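Local coordinates for cell division control protein 13 (PDB 4HCE) that dimerizes through its OB2 domain, which is required for productive Stn1 binding and efficient telomere maintenance in budding yeast, at residues Ile23-Ile34 / Cys84-Leu95. Numbering follows the deposited sequence.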
# COMPACT_ATOMS: atom_id res chain seq x y z
N ILE B 23 6.23 14.68 -5.44
CA ILE B 23 5.18 13.85 -4.89
C ILE B 23 4.02 13.99 -5.85
O ILE B 23 3.53 15.11 -6.11
CB ILE B 23 4.75 14.27 -3.49
CG1 ILE B 23 5.94 14.15 -2.54
CG2 ILE B 23 3.56 13.42 -3.01
CD1 ILE B 23 5.78 15.02 -1.32
N VAL B 24 3.62 12.84 -6.39
CA VAL B 24 2.64 12.81 -7.46
C VAL B 24 1.32 12.20 -6.98
O VAL B 24 0.41 12.04 -7.76
CB VAL B 24 3.15 12.03 -8.69
CG1 VAL B 24 4.27 12.80 -9.36
CG2 VAL B 24 3.62 10.64 -8.31
N GLY B 25 1.22 11.88 -5.70
CA GLY B 25 -0.03 11.33 -5.18
C GLY B 25 0.06 10.90 -3.74
O GLY B 25 1.15 10.75 -3.17
N MET B 26 -1.10 10.72 -3.13
CA MET B 26 -1.17 10.20 -1.79
C MET B 26 -2.29 9.19 -1.65
O MET B 26 -3.29 9.22 -2.37
CB MET B 26 -1.27 11.34 -0.74
CG MET B 26 -2.57 12.12 -0.70
SD MET B 26 -2.53 13.58 0.39
CE MET B 26 -3.74 14.58 -0.43
N ASN B 27 -2.08 8.28 -0.70
CA ASN B 27 -3.04 7.27 -0.36
C ASN B 27 -3.23 7.21 1.16
O ASN B 27 -2.24 7.09 1.91
CB ASN B 27 -2.55 5.93 -0.86
CG ASN B 27 -3.68 4.97 -1.10
OD1 ASN B 27 -4.36 5.05 -2.12
ND2 ASN B 27 -3.89 4.05 -0.16
N PRO B 28 -4.50 7.28 1.62
CA PRO B 28 -5.70 7.46 0.79
C PRO B 28 -5.81 8.89 0.21
O PRO B 28 -5.38 9.84 0.85
CB PRO B 28 -6.85 7.19 1.78
CG PRO B 28 -6.28 7.42 3.13
CD PRO B 28 -4.83 7.06 3.05
N PRO B 29 -6.40 9.04 -0.99
CA PRO B 29 -6.38 10.34 -1.66
C PRO B 29 -7.36 11.36 -1.06
O PRO B 29 -7.23 12.56 -1.30
CB PRO B 29 -6.76 10.01 -3.11
CG PRO B 29 -7.55 8.74 -3.03
CD PRO B 29 -7.05 7.99 -1.81
N GLN B 30 -8.32 10.86 -0.29
CA GLN B 30 -9.29 11.70 0.39
C GLN B 30 -9.35 11.37 1.89
O GLN B 30 -9.33 10.21 2.28
CB GLN B 30 -10.68 11.46 -0.21
CG GLN B 30 -11.13 12.48 -1.24
CD GLN B 30 -12.64 12.46 -1.37
OE1 GLN B 30 -13.35 13.11 -0.60
NE2 GLN B 30 -13.14 11.68 -2.33
N PHE B 31 -9.44 12.40 2.72
CA PHE B 31 -9.60 12.20 4.17
C PHE B 31 -9.87 13.53 4.81
O PHE B 31 -9.47 14.57 4.26
CB PHE B 31 -8.38 11.50 4.82
CG PHE B 31 -7.04 12.14 4.48
CD1 PHE B 31 -6.53 13.18 5.27
CD2 PHE B 31 -6.29 11.69 3.40
CE1 PHE B 31 -5.30 13.77 4.96
CE2 PHE B 31 -5.06 12.26 3.09
CZ PHE B 31 -4.57 13.31 3.87
N ALA B 32 -10.52 13.51 5.97
CA ALA B 32 -11.01 14.74 6.59
C ALA B 32 -10.32 15.15 7.91
O ALA B 32 -10.35 16.32 8.26
CB ALA B 32 -12.52 14.65 6.78
N SER B 33 -9.72 14.20 8.63
CA SER B 33 -9.07 14.51 9.90
C SER B 33 -7.98 13.50 10.18
O SER B 33 -7.88 12.49 9.50
CB SER B 33 -10.09 14.54 11.07
OG SER B 33 -10.20 13.27 11.73
N ILE B 34 -7.19 13.79 11.20
CA ILE B 34 -6.16 12.90 11.71
C ILE B 34 -6.72 11.54 12.17
O ILE B 34 -5.99 10.54 12.18
CB ILE B 34 -5.36 13.57 12.87
CG1 ILE B 34 -4.11 12.76 13.24
CG2 ILE B 34 -6.25 13.83 14.10
CD1 ILE B 34 -3.06 12.67 12.14
N CYS B 84 -4.68 18.46 8.61
CA CYS B 84 -4.78 17.06 8.23
C CYS B 84 -6.10 16.72 7.49
O CYS B 84 -6.84 15.85 7.92
CB CYS B 84 -4.51 16.16 9.43
SG CYS B 84 -4.26 14.44 8.96
N GLN B 85 -6.36 17.45 6.41
CA GLN B 85 -7.38 17.12 5.43
C GLN B 85 -6.65 17.00 4.07
O GLN B 85 -5.61 17.64 3.85
CB GLN B 85 -8.46 18.21 5.36
CG GLN B 85 -8.44 19.02 4.07
CD GLN B 85 -9.82 19.19 3.46
OE1 GLN B 85 -10.64 19.97 3.97
NE2 GLN B 85 -10.09 18.46 2.38
N SER B 86 -7.16 16.16 3.18
CA SER B 86 -6.43 15.84 1.95
C SER B 86 -6.21 17.06 1.03
O SER B 86 -5.13 17.19 0.44
CB SER B 86 -7.06 14.66 1.20
OG SER B 86 -8.48 14.80 1.09
N ASP B 87 -7.19 17.94 0.90
CA ASP B 87 -7.00 19.21 0.17
C ASP B 87 -5.83 20.02 0.69
O ASP B 87 -5.07 20.57 -0.10
CB ASP B 87 -8.24 20.10 0.24
CG ASP B 87 -9.35 19.60 -0.64
OD1 ASP B 87 -10.49 20.07 -0.47
OD2 ASP B 87 -9.08 18.72 -1.50
N LYS B 88 -5.70 20.08 2.01
CA LYS B 88 -4.66 20.89 2.62
C LYS B 88 -3.29 20.24 2.52
O LYS B 88 -2.31 20.93 2.30
CB LYS B 88 -5.01 21.22 4.06
CG LYS B 88 -6.22 22.11 4.17
CD LYS B 88 -6.64 22.19 5.63
CE LYS B 88 -7.55 23.38 5.86
NZ LYS B 88 -7.93 23.28 7.29
N ILE B 89 -3.22 18.92 2.66
CA ILE B 89 -1.96 18.18 2.57
C ILE B 89 -1.51 18.22 1.11
O ILE B 89 -0.33 18.42 0.82
CB ILE B 89 -2.07 16.71 3.07
CG1 ILE B 89 -2.50 16.60 4.54
CG2 ILE B 89 -0.80 15.91 2.81
CD1 ILE B 89 -1.75 17.43 5.52
N SER B 90 -2.46 18.07 0.19
CA SER B 90 -2.19 18.24 -1.24
C SER B 90 -1.48 19.59 -1.57
O SER B 90 -0.46 19.59 -2.27
CB SER B 90 -3.48 18.10 -2.04
OG SER B 90 -3.22 18.35 -3.40
N ASP B 91 -2.02 20.70 -1.08
CA ASP B 91 -1.39 22.02 -1.29
C ASP B 91 0.01 22.09 -0.64
O ASP B 91 0.93 22.66 -1.20
CB ASP B 91 -2.25 23.16 -0.71
CG ASP B 91 -3.62 23.29 -1.38
OD1 ASP B 91 -3.84 22.75 -2.49
OD2 ASP B 91 -4.51 23.95 -0.79
N ILE B 92 0.15 21.52 0.56
CA ILE B 92 1.41 21.57 1.27
C ILE B 92 2.46 20.77 0.51
O ILE B 92 3.61 21.17 0.46
CB ILE B 92 1.29 21.03 2.72
CG1 ILE B 92 0.46 21.99 3.59
CG2 ILE B 92 2.67 20.78 3.35
CD1 ILE B 92 -0.10 21.32 4.84
N LEU B 93 2.06 19.64 -0.05
CA LEU B 93 2.96 18.77 -0.80
C LEU B 93 3.12 19.21 -2.26
O LEU B 93 3.88 18.59 -3.01
CB LEU B 93 2.45 17.33 -0.76
CG LEU B 93 2.49 16.72 0.64
CD1 LEU B 93 1.93 15.31 0.58
CD2 LEU B 93 3.91 16.76 1.20
N LEU B 94 2.38 20.24 -2.65
CA LEU B 94 2.50 20.83 -3.99
C LEU B 94 2.18 19.87 -5.15
O LEU B 94 2.80 19.96 -6.23
CB LEU B 94 3.90 21.45 -4.16
CG LEU B 94 4.28 22.48 -3.10
CD1 LEU B 94 5.80 22.53 -2.92
CD2 LEU B 94 3.73 23.87 -3.42
N LEU B 95 1.21 18.97 -4.93
CA LEU B 95 0.82 17.99 -5.94
C LEU B 95 0.35 18.65 -7.24
O LEU B 95 0.56 18.09 -8.31
CB LEU B 95 -0.27 17.03 -5.46
CG LEU B 95 -0.17 16.33 -4.10
CD1 LEU B 95 -1.28 15.28 -3.95
CD2 LEU B 95 1.18 15.70 -3.91
O HOH W 1 4.91 17.55 -5.20
O HOH W 2 2.66 16.30 -8.53
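The Phe31 ring lies with one face against the start of helix 86-92: Ser86 CB sits 3.8 Å from the ring centroid and 16° off its normal, a CH-pi contact. In the ring plane, Pro28 O and Cys84 O meet the edge, and Ile89 CG1 lies near CZ; the ring also pairs edge-to-face with Phe37. The helix here packs against the outgoing end of strand 16-27 and its following loop in the OB fold, running roughly antiparallel to the strand segment. Two hydrogen bonds join Phe31 to Ser86, one between backbones and one to the Ser86 hydroxyl. Ser86 N donates to Phe31 O (3.0 Å), while Ser86 OG accepts from Phe31 N; chi1 of 46° sets this hydroxyl between its own N and carbonyl carbon, turned to the loop. Beside them, Cys84 SG meets the ring obliquely and rests against Ile34 CD1 at 3.8 Å. With an alanine at Phe31, Ser86 CB and Ile89 CG1 would probably lose their aromatic partner and a gap open between the loop and the helix. Farther along the helix, the extended Met26 chain crosses Ile89 at about a right angle, SD touching CG2, and ends with CE beside Ser86 CB and Ser90 CB. At the strand's start, Ile23 reaches Leu93 and Leu95, around the Schellman turn at Leu94: CD1 meets Leu93 CD2 at 3.6 Å, while CG2 presses on Leu95 CD2. Ile128 of strand 120-129 packs on both Ile23 and Leu93. Pro28 and Gln30 also pack on Tyr39 of the second subunit. Two waters finish the junction, both donating to Ile23 O: one bridges it to Leu93 O, the other to Leu95 O, and this second water lies 2.8 Å from Leu95 O.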